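Local coordinates for imidazolonepropionase (Unidentified, PDB 2Q09), which catalyses the hydrolytic opening of the imidazolone-5-propanoate ring to N-formimidoyl-L-glutamate, the third step of histidine degradation, at residues Leu68-Arg81 against Ser315-Arg329. Residues are numbered along the deposited sequence; the frame is centred on the assembly and turned at random.
Sequences LIDCHTHLIFAGSR and SSDINPGTAPIVSLR. With FE (Fe (III) ion), chain B; DI6 (3-[(4S)-2,5-dioxoimidazolidin-4-yl]propanoic acid), chain C.
H72, H74 and D317 meet at one iron(III) ion, the H-x-H and Asp ligands of an amidohydrolase site that H242 and a water complete. H72 NE2 lies 2.2 Å from the iron and D317 OD1 2.3 Å, while the H72 ring and the carboxylate are turned 80° apart. Because both atoms bind the iron, the 2.8 Å between H72 NE2 and D317 OD1 reflects shared coordination. H72 ND1 is hydrogen-bonded to D264. D317 OD2 accepts a hydrogen bond from the iron-bound water.

Hydrogen bonds join the two segments. The D70 carboxylate takes three: S316 OG to OD1, and S315 OG (2.5 Å, very short) and S316 N to OD2. The S316 N bond is nearly straight (171°) and, like that of S316 OG, uses a syn lone pair. A chi1 of -159° turns the D70 carboxylate across to both serines. H74 N donates to I318 O at 2.7 Å.

Both segments bind the inhibitor. R81, bent at chi2 and chi3, presents NH1 and NH2 to the propionate oxygens O9 and O10 (NH2 to O10 2.9 Å), and G321 CA sits 3.1 Å above its guanidinium plane; T107 accepts from NH1. N319 OD1 accepts from T322 N in an Asx motif, and T322 OG1 donates to inhibitor O2.

Toward the two ends, P320 CD rests 3.8 Å from the F77 ring centroid in a CH-pi contact and L328 CD2 meets L68 CB.

Strand 63-73 pairs with strand 135-141 in the TIM barrel, while L75 and I318 pack against helix 116-133 and D317 against helix 288-293.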
loop_
_atom_site.group_PDB
_atom_site.type_symbol
_atom_site.label_atom_id
_atom_site.label_comp_id
_atom_site.label_asym_id
_atom_site.label_seq_id
_atom_site.Cartn_x
_atom_site.Cartn_y
_atom_site.Cartn_z
ATOM N N LEU A 68 2.619 -10.397 -3.176
ATOM C CA LEU A 68 2.463 -9.006 -3.587
ATOM C C LEU A 68 2.169 -8.119 -2.378
ATOM O O LEU A 68 1.623 -8.575 -1.365
ATOM C CB LEU A 68 1.354 -8.874 -4.633
ATOM C CG LEU A 68 1.451 -9.824 -5.838
ATOM C CD1 LEU A 68 0.369 -9.462 -6.844
ATOM C CD2 LEU A 68 2.838 -9.749 -6.480
ATOM N N ILE A 69 2.556 -6.855 -2.495
ATOM C CA ILE A 69 2.365 -5.887 -1.428
ATOM C C ILE A 69 1.659 -4.628 -1.936
ATOM O O ILE A 69 2.123 -4.015 -2.901
ATOM C CB ILE A 69 3.740 -5.500 -0.839
ATOM C CG1 ILE A 69 4.465 -6.769 -0.372
ATOM C CG2 ILE A 69 3.586 -4.513 0.313
ATOM C CD1 ILE A 69 5.902 -6.537 0.069
ATOM N N ASP A 70 0.562 -4.253 -1.276
ATOM C CA ASP A 70 -0.221 -3.052 -1.619
ATOM C C ASP A 70 0.056 -2.086 -0.467
ATOM O O ASP A 70 -0.575 -2.162 0.590
ATOM C CB ASP A 70 -1.715 -3.405 -1.681
ATOM C CG ASP A 70 -2.524 -2.407 -2.488
ATOM O OD1 ASP A 70 -3.740 -2.643 -2.633
ATOM O OD2 ASP A 70 -1.957 -1.406 -2.976
ATOM N N CYS A 71 0.999 -1.175 -0.680
ATOM C CA CYS A 71 1.442 -0.258 0.364
ATOM C C CYS A 71 0.689 1.045 0.598
ATOM O O CYS A 71 1.168 1.890 1.356
ATOM C CB CYS A 71 2.926 0.067 0.142
ATOM S SG CYS A 71 3.291 1.005 -1.403
ATOM N N HIS A 72 -0.475 1.213 -0.020
ATOM C CA HIS A 72 -1.233 2.442 0.160
ATOM C C HIS A 72 -2.724 2.235 -0.072
ATOM O O HIS A 72 -3.194 2.295 -1.207
ATOM C CB HIS A 72 -0.697 3.512 -0.800
ATOM C CG HIS A 72 -1.382 4.842 -0.684
ATOM N ND1 HIS A 72 -0.688 6.022 -0.535
ATOM C CD2 HIS A 72 -2.692 5.183 -0.735
ATOM C CE1 HIS A 72 -1.538 7.033 -0.498
ATOM N NE2 HIS A 72 -2.761 6.551 -0.618
ATOM N N THR A 73 -3.470 1.957 0.995
ATOM C CA THR A 73 -4.910 1.799 0.840
ATOM C C THR A 73 -5.707 2.458 1.955
ATOM O O THR A 73 -5.176 2.740 3.032
ATOM C CB THR A 73 -5.356 0.313 0.764
ATOM O OG1 THR A 73 -5.610 -0.191 2.083
ATOM C CG2 THR A 73 -4.280 -0.542 0.103
ATOM N N HIS A 74 -6.978 2.710 1.657
ATOM C CA HIS A 74 -7.939 3.293 2.588
ATOM C C HIS A 74 -9.117 2.316 2.515
ATOM O O HIS A 74 -10.257 2.753 2.474
ATOM C CB HIS A 74 -8.469 4.651 2.099
ATOM C CG HIS A 74 -7.423 5.702 1.863
ATOM N ND1 HIS A 74 -7.338 6.843 2.633
ATOM C CD2 HIS A 74 -6.505 5.849 0.878
ATOM C CE1 HIS A 74 -6.420 7.647 2.129
ATOM N NE2 HIS A 74 -5.899 7.070 1.061
ATOM N N LEU A 75 -8.859 1.010 2.509
ATOM C CA LEU A 75 -9.948 0.043 2.358
ATOM C C LEU A 75 -10.967 -0.051 3.488
ATOM O O LEU A 75 -12.011 -0.690 3.322
ATOM C CB LEU A 75 -9.389 -1.352 2.034
ATOM C CG LEU A 75 -8.613 -2.155 3.078
ATOM C CD1 LEU A 75 -9.584 -2.828 4.057
ATOM C CD2 LEU A 75 -7.786 -3.222 2.345
ATOM N N ILE A 76 -10.677 0.571 4.626
ATOM C CA ILE A 76 -11.622 0.557 5.742
ATOM C C ILE A 76 -12.510 1.800 5.665
ATOM O O ILE A 76 -12.016 2.931 5.763
ATOM C CB ILE A 76 -10.893 0.555 7.101
ATOM C CG1 ILE A 76 -10.312 -0.839 7.371
ATOM C CG2 ILE A 76 -11.860 0.977 8.225
ATOM C CD1 ILE A 76 -9.543 -0.933 8.706
ATOM N N PHE A 77 -13.809 1.594 5.491
ATOM C CA PHE A 77 -14.723 2.724 5.407
ATOM C C PHE A 77 -16.154 2.233 5.307
ATOM O O PHE A 77 -16.398 1.072 4.953
ATOM C CB PHE A 77 -14.391 3.577 4.174
ATOM C CG PHE A 77 -14.562 2.845 2.868
ATOM C CD1 PHE A 77 -15.815 2.729 2.287
ATOM C CD2 PHE A 77 -13.478 2.240 2.240
ATOM C CE1 PHE A 77 -16.001 2.019 1.109
ATOM C CE2 PHE A 77 -13.643 1.520 1.055
ATOM C CZ PHE A 77 -14.912 1.411 0.484
ATOM N N ALA A 78 -17.087 3.124 5.634
ATOM C CA ALA A 78 -18.511 2.812 5.545
ATOM C C ALA A 78 -19.146 3.759 4.535
ATOM O O ALA A 78 -18.498 4.692 4.060
ATOM C CB ALA A 78 -19.187 2.977 6.914
ATOM N N GLY A 79 -20.412 3.519 4.213
ATOM C CA GLY A 79 -21.112 4.374 3.273
ATOM C C GLY A 79 -20.749 4.120 1.823
ATOM O O GLY A 79 -19.919 3.253 1.508
ATOM N N SER A 80 -21.374 4.883 0.930
ATOM C CA SER A 80 -21.117 4.757 -0.499
ATOM C C SER A 80 -21.228 6.121 -1.177
ATOM O O SER A 80 -22.179 6.874 -0.938
ATOM C CB SER A 80 -22.121 3.788 -1.135
ATOM O OG SER A 80 -21.870 3.631 -2.524
ATOM N N ARG A 81 -20.257 6.427 -2.033
ATOM C CA ARG A 81 -20.245 7.691 -2.752
ATOM C C ARG A 81 -20.765 7.476 -4.179
ATOM O O ARG A 81 -20.667 8.367 -5.024
ATOM C CB ARG A 81 -18.816 8.231 -2.800
ATOM C CG ARG A 81 -18.132 8.283 -1.424
ATOM C CD ARG A 81 -18.209 9.646 -0.795
ATOM N NE ARG A 81 -17.152 10.509 -1.317
ATOM C CZ ARG A 81 -15.867 10.489 -0.980
ATOM N NH1 ARG A 81 -15.420 9.634 -0.082
ATOM N NH2 ARG A 81 -15.025 11.352 -1.549
ATOM N N SER A 315 0.622 1.198 -6.106
ATOM C CA SER A 315 -0.411 0.767 -5.171
ATOM C C SER A 315 -1.810 1.105 -5.688
ATOM O O SER A 315 -1.964 1.971 -6.543
ATOM C CB SER A 315 -0.181 1.426 -3.805
ATOM O OG SER A 315 -1.123 0.946 -2.854
ATOM N N SER A 316 -2.820 0.430 -5.144
ATOM C CA SER A 316 -4.212 0.614 -5.554
ATOM C C SER A 316 -4.910 1.864 -5.011
ATOM O O SER A 316 -5.873 2.358 -5.614
ATOM C CB SER A 316 -5.031 -0.611 -5.138
ATOM O OG SER A 316 -5.097 -0.700 -3.717
ATOM N N ASP A 317 -4.424 2.370 -3.880
ATOM C CA ASP A 317 -5.023 3.541 -3.237
ATOM C C ASP A 317 -6.520 3.318 -3.021
ATOM O O ASP A 317 -7.304 4.264 -3.053
ATOM C CB ASP A 317 -4.799 4.812 -4.075
ATOM C CG ASP A 317 -5.239 6.082 -3.350
ATOM O OD1 ASP A 317 -5.120 6.116 -2.103
ATOM O OD2 ASP A 317 -5.681 7.049 -4.016
ATOM N N ILE A 318 -6.912 2.067 -2.796
ATOM C CA ILE A 318 -8.330 1.742 -2.580
ATOM C C ILE A 318 -8.990 2.733 -1.627
ATOM O O ILE A 318 -8.585 2.843 -0.471
ATOM C CB ILE A 318 -8.524 0.338 -1.965
ATOM C CG1 ILE A 318 -8.014 -0.738 -2.920
ATOM C CG2 ILE A 318 -10.020 0.103 -1.653
ATOM C CD1 ILE A 318 -8.035 -2.139 -2.314
ATOM N N ASN A 319 -10.002 3.445 -2.108
ATOM C CA ASN A 319 -10.709 4.403 -1.272
ATOM C C ASN A 319 -12.027 4.748 -1.955
ATOM O O ASN A 319 -12.114 4.797 -3.196
ATOM C CB ASN A 319 -9.842 5.644 -1.017
ATOM C CG ASN A 319 -9.860 6.622 -2.163
ATOM O OD1 ASN A 319 -10.859 7.320 -2.394
ATOM N ND2 ASN A 319 -8.751 6.685 -2.895
ATOM N N PRO A 320 -13.071 4.994 -1.147
ATOM C CA PRO A 320 -14.412 5.319 -1.638
ATOM C C PRO A 320 -14.570 6.594 -2.448
ATOM O O PRO A 320 -15.566 6.755 -3.157
ATOM C CB PRO A 320 -15.243 5.344 -0.358
ATOM C CG PRO A 320 -14.295 5.943 0.614
ATOM C CD PRO A 320 -13.000 5.184 0.314
ATOM N N GLY A 321 -13.605 7.496 -2.348
ATOM C CA GLY A 321 -13.731 8.745 -3.072
ATOM C C GLY A 321 -13.065 8.891 -4.434
ATOM O O GLY A 321 -13.705 9.351 -5.382
ATOM N N THR A 322 -11.796 8.501 -4.543
ATOM C CA THR A 322 -11.052 8.665 -5.790
ATOM C C THR A 322 -10.499 7.400 -6.443
ATOM O O THR A 322 -9.933 7.475 -7.530
ATOM C CB THR A 322 -9.867 9.610 -5.575
ATOM O OG1 THR A 322 -8.965 9.004 -4.645
ATOM C CG2 THR A 322 -10.336 10.950 -5.001
ATOM N N ALA A 323 -10.638 6.256 -5.788
ATOM C CA ALA A 323 -10.140 5.014 -6.368
ATOM C C ALA A 323 -10.912 3.821 -5.815
ATOM O O ALA A 323 -10.369 3.024 -5.061
ATOM C CB ALA A 323 -8.647 4.859 -6.081
ATOM N N PRO A 324 -12.191 3.688 -6.197
ATOM C CA PRO A 324 -13.071 2.601 -5.751
ATOM C C PRO A 324 -12.830 1.291 -6.470
ATOM O O PRO A 324 -13.780 0.598 -6.804
ATOM C CB PRO A 324 -14.468 3.161 -6.030
ATOM C CG PRO A 324 -14.236 3.942 -7.294
ATOM C CD PRO A 324 -12.946 4.674 -6.995
ATOM N N ILE A 325 -11.563 0.958 -6.697
ATOM C CA ILE A 325 -11.221 -0.265 -7.406
ATOM C C ILE A 325 -10.352 -1.171 -6.548
ATOM O O ILE A 325 -9.185 -0.889 -6.295
ATOM C CB ILE A 325 -10.513 0.077 -8.732
ATOM C CG1 ILE A 325 -11.418 1.009 -9.552
ATOM C CG2 ILE A 325 -10.218 -1.189 -9.518
ATOM C CD1 ILE A 325 -10.778 1.585 -10.793
ATOM N N VAL A 326 -10.942 -2.269 -6.099
ATOM C CA VAL A 326 -10.251 -3.215 -5.241
ATOM C C VAL A 326 -9.456 -4.221 -6.053
ATOM O O VAL A 326 -9.859 -5.373 -6.219
ATOM C CB VAL A 326 -11.248 -3.950 -4.344
ATOM C CG1 VAL A 326 -10.504 -4.857 -3.368
ATOM C CG2 VAL A 326 -12.093 -2.923 -3.581
ATOM N N SER A 327 -8.324 -3.762 -6.564
ATOM C CA SER A 327 -7.457 -4.602 -7.368
ATOM C C SER A 327 -6.061 -3.991 -7.424
ATOM O O SER A 327 -5.891 -2.844 -7.852
ATOM C CB SER A 327 -8.009 -4.724 -8.790
ATOM O OG SER A 327 -7.156 -5.525 -9.590
ATOM N N LEU A 328 -5.061 -4.745 -6.983
ATOM C CA LEU A 328 -3.691 -4.255 -7.040
ATOM C C LEU A 328 -3.185 -4.461 -8.463
ATOM O O LEU A 328 -2.493 -3.615 -9.023
ATOM C CB LEU A 328 -2.781 -5.017 -6.071
ATOM C CG LEU A 328 -1.291 -4.670 -6.205
ATOM C CD1 LEU A 328 -1.078 -3.185 -5.918
ATOM C CD2 LEU A 328 -0.466 -5.521 -5.243
ATOM N N ARG A 329 -3.537 -5.601 -9.045
ATOM C CA ARG A 329 -3.095 -5.900 -10.398
ATOM C C ARG A 329 -3.629 -4.925 -11.440
ATOM O O ARG A 329 -2.944 -4.629 -12.416
ATOM C CB ARG A 329 -3.436 -7.348 -10.758
ATOM C CG ARG A 329 -2.579 -8.329 -9.945
ATOM C CD ARG A 329 -2.872 -9.784 -10.255
ATOM N NE ARG A 329 -2.507 -10.137 -11.622
ATOM C CZ ARG A 329 -2.631 -11.364 -12.121
ATOM N NH1 ARG A 329 -3.104 -12.340 -11.355
ATOM N NH2 ARG A 329 -2.306 -11.619 -13.379
HETATM FE FE FE B . -4.633 7.663 -0.479
HETATM N N1 DI6 C . -6.220 11.952 -1.920
HETATM C C2 DI6 C . -7.112 11.138 -2.524
HETATM O O2 DI6 C . -7.265 10.975 -3.721
HETATM C C3 DI6 C . -7.891 10.441 -1.381
HETATM N N4 DI6 C . -7.272 11.035 -0.176
HETATM C C5 DI6 C . -6.315 11.891 -0.585
HETATM O O5 DI6 C . -5.606 12.533 0.177
HETATM C C6 DI6 C . -9.380 10.741 -1.477
HETATM C C7 DI6 C . -10.192 10.073 -0.365
HETATM C C8 DI6 C . -11.704 10.337 -0.418
HETATM O O9 DI6 C . -12.441 9.585 0.248
HETATM O O10 DI6 C . -12.165 11.279 -1.113
HETATM O O HOH W 1 -5.495 9.016 -2.319
#